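Local atomic coordinates of jasmonate-induced oxygenase 2 (Arabidopsis thaliana, PDB entry 6LSV), a protein that oxidises the defence hormone jasmonate to 12-hydroxyjasmonate, using iron, 2-oxoglutarate and molecular oxygen, and so acts on jasmonate signalling in the plant. Residues 99-102 and 107-110; 152-155 and 161-164; 185-190 and 277-282; 314-317 and 321-324. All coordinates share one frame; numbering follows the deposited sequence.

Interaction 1: residues 99-102 and 107-110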
ATOM      1  N   GLU A  99       5.296  -3.794 -18.432  1.00 34.46           N
ATOM      2  CA  GLU A  99       5.462  -4.799 -19.477  1.00 31.49           C
ATOM      3  C   GLU A  99       4.805  -6.115 -19.081  1.00 36.39           C
ATOM      4  O   GLU A  99       4.194  -6.791 -19.919  1.00 34.08           O
ATOM      5  CB  GLU A  99       6.949  -4.999 -19.771  1.00 36.51           C
ATOM      6  CG  GLU A  99       7.276  -6.191 -20.661  1.00 49.63           C
ATOM      7  CD  GLU A  99       6.764  -6.026 -22.084  1.00 67.08           C
ATOM      8  OE1 GLU A  99       7.412  -5.301 -22.871  1.00 66.75           O
ATOM      9  OE2 GLU A  99       5.718  -6.627 -22.417  1.00 58.32           O
ATOM     10  N   PHE A 100       4.915  -6.492 -17.805  1.00 36.03           N
ATOM     11  CA  PHE A 100       4.256  -7.704 -17.330  1.00 36.77           C
ATOM     12  C   PHE A 100       2.747  -7.619 -17.521  1.00 34.04           C
ATOM     13  O   PHE A 100       2.111  -8.572 -17.984  1.00 31.97           O
ATOM     14  CB  PHE A 100       4.601  -7.944 -15.859  1.00 34.89           C
ATOM     15  CG  PHE A 100       3.831  -9.072 -15.232  1.00 35.64           C
ATOM     16  CD1 PHE A 100       4.205 -10.390 -15.446  1.00 32.55           C
ATOM     17  CD2 PHE A 100       2.732  -8.815 -14.426  1.00 32.51           C
ATOM     18  CE1 PHE A 100       3.497 -11.429 -14.872  1.00 30.11           C
ATOM     19  CE2 PHE A 100       2.021  -9.851 -13.849  1.00 35.83           C
ATOM     20  CZ  PHE A 100       2.405 -11.160 -14.071  1.00 31.88           C
ATOM     21  N   PHE A 101       2.155  -6.474 -17.179  1.00 33.02           N
ATOM     22  CA  PHE A 101       0.711  -6.326 -17.289  1.00 31.09           C
ATOM     23  C   PHE A 101       0.245  -6.077 -18.717  1.00 30.30           C
ATOM     24  O   PHE A 101      -0.947  -6.241 -18.998  1.00 38.74           O
ATOM     25  CB  PHE A 101       0.230  -5.200 -16.374  1.00 31.16           C
ATOM     26  CG  PHE A 101       0.211  -5.576 -14.920  1.00 34.23           C
ATOM     27  CD1 PHE A 101      -0.721  -6.482 -14.439  1.00 30.33           C
ATOM     28  CD2 PHE A 101       1.133  -5.034 -14.035  1.00 29.49           C
ATOM     29  CE1 PHE A 101      -0.742  -6.839 -13.101  1.00 24.72           C
ATOM     30  CE2 PHE A 101       1.118  -5.384 -12.693  1.00 26.25           C
ATOM     31  CZ  PHE A 101       0.179  -6.289 -12.227  1.00 30.64           C
ATOM     32  N   HIS A 102       1.145  -5.690 -19.621  1.00 36.32           N
ATOM     33  CA  HIS A 102       0.789  -5.577 -21.031  1.00 37.50           C
ATOM     34  C   HIS A 102       0.804  -6.916 -21.753  1.00 36.73           C
ATOM     35  O   HIS A 102       0.291  -7.002 -22.873  1.00 36.26           O
ATOM     36  CB  HIS A 102       1.723  -4.596 -21.736  1.00 34.10           C
ATOM     37  CG  HIS A 102       1.425  -3.163 -21.425  1.00 41.39           C
ATOM     38  ND1 HIS A 102       2.185  -2.120 -21.907  1.00 41.14           N
ATOM     39  CD2 HIS A 102       0.448  -2.603 -20.674  1.00 41.58           C
ATOM     40  CE1 HIS A 102       1.687  -0.978 -21.467  1.00 40.89           C
ATOM     41  NE2 HIS A 102       0.633  -1.243 -20.718  1.00 38.84           N
ATOM     42  N   ALA A 107      -1.195 -15.223 -20.215  1.00 33.49           N
ATOM     43  CA  ALA A 107       0.216 -15.476 -19.949  1.00 37.84           C
ATOM     44  C   ALA A 107       0.561 -15.371 -18.468  1.00 41.13           C
ATOM     45  O   ALA A 107       1.587 -15.915 -18.046  1.00 43.23           O
ATOM     46  CB  ALA A 107       1.086 -14.507 -20.753  1.00 36.51           C
ATOM     47  N   LYS A 108      -0.265 -14.683 -17.676  1.00 34.52           N
ATOM     48  CA  LYS A 108      -0.078 -14.611 -16.234  1.00 33.82           C
ATOM     49  C   LYS A 108      -1.029 -15.518 -15.463  1.00 32.68           C
ATOM     50  O   LYS A 108      -0.880 -15.641 -14.242  1.00 29.07           O
ATOM     51  CB  LYS A 108      -0.259 -13.169 -15.736  1.00 33.66           C
ATOM     52  CG  LYS A 108      -0.237 -12.098 -16.814  1.00 33.81           C
ATOM     53  CD  LYS A 108      -0.779 -10.781 -16.268  1.00 31.88           C
ATOM     54  CE  LYS A 108      -0.940  -9.731 -17.359  1.00 33.19           C
ATOM     55  NZ  LYS A 108      -2.177  -9.905 -18.166  1.00 41.50           N
ATOM     56  N   GLU A 109      -1.991 -16.153 -16.143  1.00 28.00           N
ATOM     57  CA  GLU A 109      -2.999 -16.953 -15.451  1.00 35.34           C
ATOM     58  C   GLU A 109      -2.367 -18.051 -14.607  1.00 32.80           C
ATOM     59  O   GLU A 109      -2.868 -18.380 -13.527  1.00 37.58           O
ATOM     60  CB  GLU A 109      -3.974 -17.562 -16.457  1.00 32.53           C
ATOM     61  CG  GLU A 109      -5.218 -16.734 -16.702  1.00 34.80           C
ATOM     62  CD  GLU A 109      -6.058 -16.525 -15.450  1.00 41.33           C
ATOM     63  OE1 GLU A 109      -6.008 -17.383 -14.542  1.00 50.21           O
ATOM     64  OE2 GLU A 109      -6.778 -15.504 -15.379  1.00 35.56           O
ATOM     65  N   THR A 110      -1.268 -18.632 -15.083  1.00 35.08           N
ATOM     66  CA  THR A 110      -0.578 -19.654 -14.309  1.00 34.67           C
ATOM     67  C   THR A 110      -0.035 -19.128 -12.986  1.00 37.62           C
ATOM     68  O   THR A 110       0.355 -19.934 -12.135  1.00 38.81           O
ATOM     69  CB  THR A 110       0.562 -20.239 -15.136  1.00 32.24           C
ATOM     70  OG1 THR A 110       1.175 -21.312 -14.412  1.00 34.65           O
ATOM     71  CG2 THR A 110       1.588 -19.170 -15.397  1.00 34.17           C
TER

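Interaction 2: residues 152-155 and 161-164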
ATOM      1  N   ASN A 152      10.432 -18.251  -7.567  1.00 41.82           N
ATOM      2  CA  ASN A 152       9.546 -19.015  -8.439  1.00 42.96           C
ATOM      3  C   ASN A 152       8.118 -18.491  -8.396  1.00 40.58           C
ATOM      4  O   ASN A 152       7.370 -18.662  -9.366  1.00 36.01           O
ATOM      5  CB  ASN A 152       9.579 -20.495  -8.060  1.00 47.11           C
ATOM      6  CG  ASN A 152      10.980 -21.076  -8.105  1.00 53.64           C
ATOM      7  OD1 ASN A 152      11.805 -20.678  -8.930  1.00 58.39           O
ATOM      8  ND2 ASN A 152      11.256 -22.020  -7.212  1.00 49.00           N
ATOM      9  N   LYS A 153       7.720 -17.856  -7.293  1.00 40.35           N
ATOM     10  CA  LYS A 153       6.420 -17.206  -7.197  1.00 34.45           C
ATOM     11  C   LYS A 153       6.438 -15.783  -7.740  1.00 29.19           C
ATOM     12  O   LYS A 153       5.448 -15.061  -7.590  1.00 31.49           O
ATOM     13  CB  LYS A 153       5.929 -17.208  -5.746  1.00 32.18           C
ATOM     14  CG  LYS A 153       5.683 -18.599  -5.181  1.00 29.64           C
ATOM     15  CD  LYS A 153       5.014 -18.537  -3.817  1.00 36.96           C
ATOM     16  CE  LYS A 153       5.106 -19.869  -3.087  1.00 35.86           C
ATOM     17  NZ  LYS A 153       6.161 -19.846  -2.037  1.00 32.47           N
ATOM     18  N   TRP A 154       7.532 -15.369  -8.357  1.00 29.77           N
ATOM     19  CA  TRP A 154       7.654 -14.081  -9.013  1.00 31.00           C
ATOM     20  C   TRP A 154       7.386 -14.225 -10.502  1.00 29.91           C
ATOM     21  O   TRP A 154       7.422 -15.333 -11.045  1.00 30.74           O
ATOM     22  CB  TRP A 154       9.055 -13.502  -8.794  1.00 32.50           C
ATOM     23  CG  TRP A 154       9.368 -13.165  -7.369  1.00 34.40           C
ATOM     24  CD1 TRP A 154       8.655 -13.521  -6.260  1.00 33.48           C
ATOM     25  CD2 TRP A 154      10.479 -12.397  -6.901  1.00 33.80           C
ATOM     26  NE1 TRP A 154       9.260 -13.027  -5.130  1.00 34.55           N
ATOM     27  CE2 TRP A 154      10.382 -12.333  -5.497  1.00 30.23           C
ATOM     28  CE3 TRP A 154      11.550 -11.759  -7.534  1.00 38.80           C
ATOM     29  CZ2 TRP A 154      11.313 -11.653  -4.717  1.00 33.89           C
ATOM     30  CZ3 TRP A 154      12.476 -11.088  -6.757  1.00 39.27           C
ATOM     31  CH2 TRP A 154      12.350 -11.037  -5.363  1.00 36.22           C
ATOM     32  N   PRO A 155       7.094 -13.123 -11.202  1.00 25.78           N
ATOM     33  CA  PRO A 155       6.877 -13.223 -12.649  1.00 27.74           C
ATOM     34  C   PRO A 155       8.119 -13.651 -13.397  1.00 38.25           C
ATOM     35  O   PRO A 155       9.194 -13.841 -12.815  1.00 38.69           O
ATOM     36  CB  PRO A 155       6.453 -11.803 -13.046  1.00 25.50           C
ATOM     37  CG  PRO A 155       5.981 -11.187 -11.812  1.00 31.12           C
ATOM     38  CD  PRO A 155       6.801 -11.771 -10.707  1.00 27.56           C
ATOM     39  N   ILE A 161      12.847  -8.648 -14.863  1.00 33.12           N
ATOM     40  CA  ILE A 161      11.937  -8.199 -13.809  1.00 33.92           C
ATOM     41  C   ILE A 161      12.382  -8.710 -12.443  1.00 30.97           C
ATOM     42  O   ILE A 161      12.319  -7.979 -11.448  1.00 32.77           O
ATOM     43  CB  ILE A 161      10.482  -8.603 -14.132  1.00 38.04           C
ATOM     44  CG1 ILE A 161       9.508  -7.846 -13.222  1.00 32.67           C
ATOM     45  CG2 ILE A 161      10.265 -10.111 -14.015  1.00 34.72           C
ATOM     46  CD1 ILE A 161       8.047  -8.045 -13.578  1.00 31.42           C
ATOM     47  N   ARG A 162      12.865  -9.951 -12.371  1.00 28.38           N
ATOM     48  CA  ARG A 162      13.225 -10.507 -11.071  1.00 33.15           C
ATOM     49  C   ARG A 162      14.471  -9.851 -10.499  1.00 31.72           C
ATOM     50  O   ARG A 162      14.601  -9.733  -9.276  1.00 33.66           O
ATOM     51  CB  ARG A 162      13.419 -12.016 -11.179  1.00 28.24           C
ATOM     52  CG  ARG A 162      12.163 -12.745 -11.588  1.00 26.70           C
ATOM     53  CD  ARG A 162      12.313 -14.227 -11.398  1.00 29.99           C
ATOM     54  NE  ARG A 162      11.094 -14.936 -11.761  1.00 38.17           N
ATOM     55  CZ  ARG A 162      10.966 -16.257 -11.725  1.00 37.31           C
ATOM     56  NH1 ARG A 162      11.985 -17.012 -11.337  1.00 33.89           N
ATOM     57  NH2 ARG A 162       9.818 -16.822 -12.071  1.00 45.40           N
ATOM     58  N   GLU A 163      15.396  -9.419 -11.358  1.00 35.19           N
ATOM     59  CA  GLU A 163      16.562  -8.699 -10.866  1.00 39.49           C
ATOM     60  C   GLU A 163      16.202  -7.276 -10.459  1.00 35.91           C
ATOM     61  O   GLU A 163      16.793  -6.733  -9.517  1.00 32.87           O
ATOM     62  CB  GLU A 163      17.660  -8.701 -11.926  1.00 34.47           C
ATOM     63  CG  GLU A 163      18.209 -10.087 -12.216  1.00 49.65           C
ATOM     64  CD  GLU A 163      19.221 -10.097 -13.346  1.00 64.07           C
ATOM     65  OE1 GLU A 163      18.880  -9.637 -14.458  1.00 59.08           O
ATOM     66  OE2 GLU A 163      20.358 -10.568 -13.121  1.00 62.93           O
ATOM     67  N   VAL A 164      15.229  -6.668 -11.141  1.00 30.35           N
ATOM     68  CA  VAL A 164      14.788  -5.327 -10.771  1.00 32.45           C
ATOM     69  C   VAL A 164      13.960  -5.366  -9.492  1.00 37.19           C
ATOM     70  O   VAL A 164      14.033  -4.450  -8.666  1.00 33.58           O
ATOM     71  CB  VAL A 164      14.013  -4.679 -11.931  1.00 31.00           C
ATOM     72  CG1 VAL A 164      13.606  -3.263 -11.570  1.00 33.19           C
ATOM     73  CG2 VAL A 164      14.864  -4.675 -13.192  1.00 29.20           C
TER

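Interaction 3: residues 185-190 and 277-282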
ATOM      1  N   THR A 185      12.131   9.293  16.253  1.00 31.19           N
ATOM      2  CA  THR A 185      12.650  10.508  16.866  1.00 32.58           C
ATOM      3  C   THR A 185      11.561  11.562  17.004  1.00 33.03           C
ATOM      4  O   THR A 185      11.454  12.225  18.042  1.00 37.05           O
ATOM      5  CB  THR A 185      13.811  11.029  16.027  1.00 34.57           C
ATOM      6  OG1 THR A 185      14.942  10.170  16.199  1.00 39.50           O
ATOM      7  CG2 THR A 185      14.178  12.441  16.428  1.00 30.87           C
ATOM      8  N   ASN A 186      10.723  11.716  15.976  1.00 32.03           N
ATOM      9  CA  ASN A 186       9.671  12.722  16.026  1.00 34.67           C
ATOM     10  C   ASN A 186       8.686  12.479  17.163  1.00 29.96           C
ATOM     11  O   ASN A 186       7.969  13.404  17.551  1.00 29.19           O
ATOM     12  CB  ASN A 186       8.938  12.777  14.685  1.00 32.26           C
ATOM     13  CG  ASN A 186       9.553  13.779  13.728  1.00 35.85           C
ATOM     14  OD1 ASN A 186       9.793  14.929  14.092  1.00 39.50           O
ATOM     15  ND2 ASN A 186       9.819  13.345  12.502  1.00 33.92           N
ATOM     16  N   LEU A 187       8.634  11.266  17.707  1.00 28.37           N
ATOM     17  CA  LEU A 187       7.827  10.985  18.884  1.00 26.32           C
ATOM     18  C   LEU A 187       8.619  11.122  20.177  1.00 36.00           C
ATOM     19  O   LEU A 187       8.133  10.710  21.235  1.00 34.52           O
ATOM     20  CB  LEU A 187       7.220   9.580  18.795  1.00 29.74           C
ATOM     21  CG  LEU A 187       6.134   9.358  17.737  1.00 30.98           C
ATOM     22  CD1 LEU A 187       5.641   7.916  17.733  1.00 22.02           C
ATOM     23  CD2 LEU A 187       4.975  10.325  17.934  1.00 27.13           C
ATOM     24  N   GLY A 188       9.822  11.688  20.116  1.00 35.15           N
ATOM     25  CA  GLY A 188      10.646  11.822  21.301  1.00 26.60           C
ATOM     26  C   GLY A 188      11.194  10.518  21.833  1.00 30.21           C
ATOM     27  O   GLY A 188      11.522  10.430  23.020  1.00 27.64           O
ATOM     28  N   LEU A 189      11.298   9.497  20.988  1.00 32.29           N
ATOM     29  CA  LEU A 189      11.802   8.192  21.384  1.00 31.30           C
ATOM     30  C   LEU A 189      13.237   8.003  20.907  1.00 33.78           C
ATOM     31  O   LEU A 189      13.734   8.743  20.054  1.00 30.74           O
ATOM     32  CB  LEU A 189      10.927   7.072  20.814  1.00 30.46           C
ATOM     33  CG  LEU A 189       9.409   7.177  20.969  1.00 33.41           C
ATOM     34  CD1 LEU A 189       8.716   6.270  19.965  1.00 33.19           C
ATOM     35  CD2 LEU A 189       8.987   6.825  22.380  1.00 28.06           C
ATOM     36  N   LYS A 190      13.900   6.996  21.476  1.00 36.08           N
ATOM     37  CA  LYS A 190      15.164   6.526  20.928  1.00 33.32           C
ATOM     38  C   LYS A 190      15.012   6.310  19.432  1.00 34.27           C
ATOM     39  O   LYS A 190      14.025   5.727  18.978  1.00 43.58           O
ATOM     40  CB  LYS A 190      15.590   5.222  21.606  1.00 31.47           C
ATOM     41  CG  LYS A 190      15.988   5.366  23.060  1.00 39.66           C
ATOM     42  CD  LYS A 190      16.122   4.007  23.729  1.00 42.91           C
ATOM     43  CE  LYS A 190      17.182   3.160  23.051  1.00 41.46           C
ATOM     44  NZ  LYS A 190      16.641   1.830  22.666  1.00 49.01           N
ATOM     45  N   SER A 277      -2.072   6.230  18.413  1.00 24.97           N
ATOM     46  CA  SER A 277      -2.841   7.133  17.558  1.00 25.17           C
ATOM     47  C   SER A 277      -2.242   8.531  17.447  1.00 27.27           C
ATOM     48  O   SER A 277      -2.915   9.440  16.947  1.00 28.21           O
ATOM     49  CB  SER A 277      -4.303   7.253  18.006  1.00 26.51           C
ATOM     50  OG  SER A 277      -5.129   6.332  17.313  1.00 37.32           O
ATOM     51  N   THR A 278      -1.000   8.743  17.888  1.00 24.90           N
ATOM     52  CA  THR A 278      -0.354  10.025  17.621  1.00 27.74           C
ATOM     53  C   THR A 278      -0.085  10.190  16.130  1.00 25.10           C
ATOM     54  O   THR A 278      -0.317  11.263  15.559  1.00 23.08           O
ATOM     55  CB  THR A 278       0.944  10.157  18.417  1.00 27.75           C
ATOM     56  OG1 THR A 278       0.685   9.900  19.804  1.00 27.49           O
ATOM     57  CG2 THR A 278       1.515  11.559  18.260  1.00 25.98           C
ATOM     58  N   TYR A 279       0.414   9.139  15.487  1.00 24.19           N
ATOM     59  CA  TYR A 279       0.452   9.069  14.036  1.00 24.71           C
ATOM     60  C   TYR A 279      -0.837   8.427  13.542  1.00 25.60           C
ATOM     61  O   TYR A 279      -1.337   7.471  14.141  1.00 24.17           O
ATOM     62  CB  TYR A 279       1.655   8.257  13.554  1.00 24.05           C
ATOM     63  CG  TYR A 279       3.000   8.871  13.872  1.00 24.10           C
ATOM     64  CD1 TYR A 279       3.132  10.231  14.101  1.00 25.51           C
ATOM     65  CD2 TYR A 279       4.140   8.082  13.939  1.00 28.38           C
ATOM     66  CE1 TYR A 279       4.363  10.790  14.388  1.00 24.82           C
ATOM     67  CE2 TYR A 279       5.374   8.631  14.223  1.00 24.97           C
ATOM     68  CZ  TYR A 279       5.478   9.984  14.447  1.00 26.55           C
ATOM     69  OH  TYR A 279       6.705  10.533  14.736  1.00 29.43           O
ATOM     70  N   LYS A 280      -1.379   8.963  12.455  1.00 24.49           N
ATOM     71  CA  LYS A 280      -2.593   8.433  11.853  1.00 27.39           C
ATOM     72  C   LYS A 280      -2.253   7.750  10.539  1.00 23.44           C
ATOM     73  O   LYS A 280      -1.412   8.235   9.779  1.00 25.76           O
ATOM     74  CB  LYS A 280      -3.619   9.542  11.615  1.00 27.35           C
ATOM     75  CG  LYS A 280      -4.098  10.209  12.894  1.00 43.46           C
ATOM     76  CD  LYS A 280      -4.775   9.205  13.818  1.00 35.88           C
ATOM     77  CE  LYS A 280      -5.364   9.898  15.032  1.00 41.17           C
ATOM     78  NZ  LYS A 280      -5.810  11.282  14.708  1.00 48.65           N
ATOM     79  N   SER A 281      -2.896   6.617  10.276  1.00 18.10           N
ATOM     80  CA  SER A 281      -2.730   5.958   8.990  1.00 20.63           C
ATOM     81  C   SER A 281      -3.606   6.650   7.952  1.00 19.06           C
ATOM     82  O   SER A 281      -4.790   6.898   8.194  1.00 23.70           O
ATOM     83  CB  SER A 281      -3.074   4.471   9.090  1.00 18.42           C
ATOM     84  OG  SER A 281      -4.428   4.266   9.456  1.00 21.95           O
ATOM     85  N   VAL A 282      -3.013   6.981   6.804  1.00 19.15           N
ATOM     86  CA  VAL A 282      -3.754   7.663   5.749  1.00 22.95           C
ATOM     87  C   VAL A 282      -4.762   6.708   5.118  1.00 24.92           C
ATOM     88  O   VAL A 282      -4.498   5.509   4.948  1.00 19.86           O
ATOM     89  CB  VAL A 282      -2.789   8.231   4.692  1.00 29.87           C
ATOM     90  CG1 VAL A 282      -1.959   7.115   4.055  1.00 24.59           C
ATOM     91  CG2 VAL A 282      -3.558   9.006   3.630  1.00 24.94           C
TER

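Interaction 4: residues 314-317 and 321-324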
ATOM      1  N   GLU A 314       6.101   3.753  26.203  1.00 31.77           N
ATOM      2  CA  GLU A 314       6.682   5.074  26.420  1.00 33.67           C
ATOM      3  C   GLU A 314       5.657   6.186  26.240  1.00 35.01           C
ATOM      4  O   GLU A 314       5.784   7.251  26.856  1.00 41.32           O
ATOM      5  CB  GLU A 314       7.857   5.295  25.465  1.00 37.00           C
ATOM      6  CG  GLU A 314       9.149   4.592  25.854  1.00 30.37           C
ATOM      7  CD  GLU A 314       9.204   3.152  25.372  1.00 36.35           C
ATOM      8  OE1 GLU A 314       8.170   2.642  24.886  1.00 29.61           O
ATOM      9  OE2 GLU A 314      10.285   2.531  25.478  1.00 34.13           O
ATOM     10  N   LEU A 315       4.643   5.966  25.405  1.00 35.21           N
ATOM     11  CA  LEU A 315       3.681   7.004  25.062  1.00 32.04           C
ATOM     12  C   LEU A 315       2.397   6.909  25.870  1.00 33.00           C
ATOM     13  O   LEU A 315       1.436   7.626  25.575  1.00 38.39           O
ATOM     14  CB  LEU A 315       3.363   6.951  23.570  1.00 29.94           C
ATOM     15  CG  LEU A 315       4.572   6.823  22.646  1.00 27.15           C
ATOM     16  CD1 LEU A 315       4.120   6.405  21.262  1.00 25.89           C
ATOM     17  CD2 LEU A 315       5.365   8.127  22.594  1.00 20.78           C
ATOM     18  N   VAL A 316       2.355   6.049  26.880  1.00 35.07           N
ATOM     19  CA  VAL A 316       1.160   5.855  27.687  1.00 41.48           C
ATOM     20  C   VAL A 316       1.301   6.649  28.978  1.00 41.89           C
ATOM     21  O   VAL A 316       2.273   6.477  29.724  1.00 42.36           O
ATOM     22  CB  VAL A 316       0.921   4.365  27.979  1.00 32.58           C
ATOM     23  CG1 VAL A 316      -0.039   4.204  29.149  1.00 41.57           C
ATOM     24  CG2 VAL A 316       0.372   3.673  26.743  1.00 30.42           C
ATOM     25  N   SER A 317       0.342   7.532  29.224  1.00 40.83           N
ATOM     26  CA  SER A 317       0.108   8.150  30.519  1.00 45.10           C
ATOM     27  C   SER A 317      -1.271   7.711  31.008  1.00 48.95           C
ATOM     28  O   SER A 317      -1.991   6.984  30.319  1.00 49.44           O
ATOM     29  CB  SER A 317       0.223   9.675  30.425  1.00 44.00           C
ATOM     30  OG  SER A 317       1.225  10.051  29.493  1.00 51.40           O
ATOM     31  N   PRO A 321      -4.187   6.832  27.995  1.00 47.51           N
ATOM     32  CA  PRO A 321      -4.107   5.378  28.158  1.00 43.63           C
ATOM     33  C   PRO A 321      -3.950   4.698  26.811  1.00 30.28           C
ATOM     34  O   PRO A 321      -4.209   5.312  25.766  1.00 29.96           O
ATOM     35  CB  PRO A 321      -5.452   5.024  28.811  1.00 39.35           C
ATOM     36  CG  PRO A 321      -6.373   6.095  28.354  1.00 36.37           C
ATOM     37  CD  PRO A 321      -5.542   7.344  28.273  1.00 42.18           C
ATOM     38  N   PRO A 322      -3.525   3.434  26.790  1.00 30.50           N
ATOM     39  CA  PRO A 322      -3.372   2.731  25.508  1.00 30.41           C
ATOM     40  C   PRO A 322      -4.728   2.498  24.856  1.00 32.00           C
ATOM     41  O   PRO A 322      -5.653   1.977  25.484  1.00 38.12           O
ATOM     42  CB  PRO A 322      -2.694   1.417  25.905  1.00 32.83           C
ATOM     43  CG  PRO A 322      -3.112   1.206  27.331  1.00 28.48           C
ATOM     44  CD  PRO A 322      -3.143   2.582  27.931  1.00 29.53           C
ATOM     45  N   LEU A 323      -4.837   2.888  23.587  1.00 27.14           N
ATOM     46  CA  LEU A 323      -6.114   2.898  22.886  1.00 24.48           C
ATOM     47  C   LEU A 323      -6.429   1.596  22.156  1.00 29.06           C
ATOM     48  O   LEU A 323      -7.547   1.450  21.651  1.00 25.49           O
ATOM     49  CB  LEU A 323      -6.156   4.058  21.889  1.00 21.81           C
ATOM     50  CG  LEU A 323      -6.251   5.461  22.488  1.00 28.33           C
ATOM     51  CD1 LEU A 323      -5.663   6.495  21.537  1.00 28.33           C
ATOM     52  CD2 LEU A 323      -7.693   5.802  22.828  1.00 25.61           C
ATOM     53  N   TYR A 324      -5.488   0.652  22.086  1.00 25.91           N
ATOM     54  CA  TYR A 324      -5.707  -0.602  21.370  1.00 27.08           C
ATOM     55  C   TYR A 324      -5.153  -1.776  22.167  1.00 28.17           C
ATOM     56  O   TYR A 324      -4.074  -1.668  22.765  1.00 26.02           O
ATOM     57  CB  TYR A 324      -5.049  -0.595  19.980  1.00 30.46           C
ATOM     58  CG  TYR A 324      -5.311   0.637  19.138  1.00 29.15           C
ATOM     59  CD1 TYR A 324      -4.516   1.769  19.264  1.00 27.26           C
ATOM     60  CD2 TYR A 324      -6.335   0.657  18.200  1.00 26.51           C
ATOM     61  CE1 TYR A 324      -4.743   2.895  18.491  1.00 24.71           C
ATOM     62  CE2 TYR A 324      -6.566   1.779  17.419  1.00 26.97           C
ATOM     63  CZ  TYR A 324      -5.769   2.894  17.572  1.00 23.92           C
ATOM     64  OH  TYR A 324      -5.993   4.013  16.802  1.00 21.12           O
TER

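Interaction 1: residues 99-102 and 107-110
Phe100, near the C-terminal end of helix 87-102, faces Lys108 of the loop that follows, their CA atoms 8.2 Å apart. Four residues make the turn between the segments, and 107-110 has no regular secondary structure; the contact is made by the Lys108 side chain, against one phenylalanine ring and the helix backbone. Lys108 points toward the helix. Its CB lies 3.7 Å from CZ of the Phe100 ring and its CD 3.8 Å from CE2, so the methylene chain runs obliquely past the far end of that ring. With CG anti to the backbone N (chi1 173°), Phe100 reaches the lysine although its first bond does not aim there. Farther along, CE of Lys108 sits beside the helix backbone, 3.3 Å from Phe100 O and 3.8 Å from Phe101 CA. A bend at the last torsion (chi4 80°) then turns NZ off this line. CD2 of Phe100 stands over the centre of the Phe101 ring, which also meets the ring of Tyr211. The chemistry thus divides one lysine in two: an apolar shaft packed on Phe100, and an ammonium group hydrogen-bonded to Met103 O, just past the segment, and to Gln11 OE1.

Interaction 2: residues 152-155 and 161-164
The indole of Trp154 and the guanidinium of Arg162 are the two flat groups here, and their planes stand 82° apart. Neither is stacked on the other. At the indole edge, near its plane, lies the backbone O of Arg162, 3.6 Å from CZ3, while Arg162 CB approaches CE3. The guanidinium receives Pro155 O at its own edge, and Trp154 O approaches it obliquely. Arg162 reaches both carbonyls because its chain is extended from CG to NE. NE donates to Pro155 O in a nearly straight bond (164°), whose modelled length is too short to be taken literally at this resolution. NH2 adds weak, bent bonds to Pro155 O and to Trp154 O, the latter at 3.0 Å. One side chain near the start of the helix thus reaches two successive carbonyls; the fine geometry is doubtful, but the link is consistent with holding the preceding loop against the helix.

On the apolar side, Ile161 extends CD1 to 4.1 Å from CB of Pro155, the two side chains crossing at about a right angle. Its CG1 is anti to the backbone N (chi1 -166°) and the chain continues extended, so CD1 reaches the proline ring.

Around this clasp, Trp154 packs on Leu141 and Leu143 of strand 137-144 and on Ile165 and Asp166 of helix 161-186, and its ring meets Phe151 edge-to-face. Pro155 and Ile161 lean instead toward helix 87-102, through Trp97 and Asn96 respectively. Segment 152-155 is thus wedged between the strand and two helices.

Interaction 3: residues 185-190 and 277-282
Leu187 meets Tyr279 at the Schellman motif that ends helix 161-186. Gly188, with positive phi, is the C-prime residue: its N bonds to Thr185 O at 2.7 Å, and Leu189 N bonds to Ser184 O. Leu187, immediately before the glycine, turns its side chain toward the tyrosine. Its CD2 makes a CH-pi contact over one face of the phenol ring, 3.9 Å from the centroid and 30° off the normal. Both methyls lie over the same face, CD2 by CZ and CE1 and CD1 by CE2, with CG over CZ; Leu187 CD1 lies 3.6 Å from Tyr279 CE2. CG of Leu187, anti to its carbonyl carbon (chi1 -69°), brings the fork over the ring. CB of Asn186 approaches the same ring at its edge, near the hydroxyl. Tyr279 OH is itself hydrogen-bonded to Leu183 O, tying the ring to the last turn of the helix. CG2 of Thr278 extends the apolar patch, 3.7 Å from CD2 of Leu187. Phe194 of helix 193-197 packs on both Leu187 and Tyr279, Ile271 of helix 269-274 touches the tyrosine, and helix 63-74 flanks the contact through Cys72 and Met65.

Interaction 4: residues 314-317 and 321-324
After the three residues that link the segments, Pro321 comes back beside Val316, with the two CA atoms 5.3 Å apart. Its CA makes a CA-H...O contact with Ser317 O at 3.4 Å, bent at the hydrogen (123°). The proline N also lies near that oxygen but has no hydrogen to share. The carbonyl O of Pro321 accepts a hydrogen bond from Asn276 ND2. Next, Pro322 supplies the apolar half of the contact. Its CD lies 3.7 Å from CG1 and 3.9 Å from CG2 of Val316, and its CB is equally near CG2, so both valine methyls rest against the pyrrolidine. With CG1 of Val316 anti to the backbone N (chi1 162°), the pair of methyls is presented to the ring. Pro311 packs on Pro322 as well. Leu323 then carries the chain away from Val316; its N bonds to Asn276 OD1, so the one asparagine holds the loop through both ends of its amide. Tyr324 closes the segment, its OH bonded to Gln272 NE2. The arrangement is that of a proline-containing surface loop between the paired antiparallel strands 308-309 and 327-328, away from the iron, 2-oxoglutarate and jasmonate sites.

The four contacts form two touching pairs on opposite sides of the chain's centre. Interactions 1 and 2, with centres 12 Å apart, meet where Phe100 CE1 packs 3.5 Å from Pro155 CB. Interactions 3 and 4, also 12 Å apart, join through a probable hydrogen bond of 2.5 Å between Ser277 OG and Tyr324 OH. Helix 161-186 spans the gap, starting in interaction 2 and ending in interaction 3, whose centres are 34 Å apart. In the first pair the Phe101 side chain is about 11 Å from bound jasmonate and from 2-oxoglutarate; interactions 3 and 4 lie away from the annotated sites, although segment 277-282 leads toward the iron ligand His284.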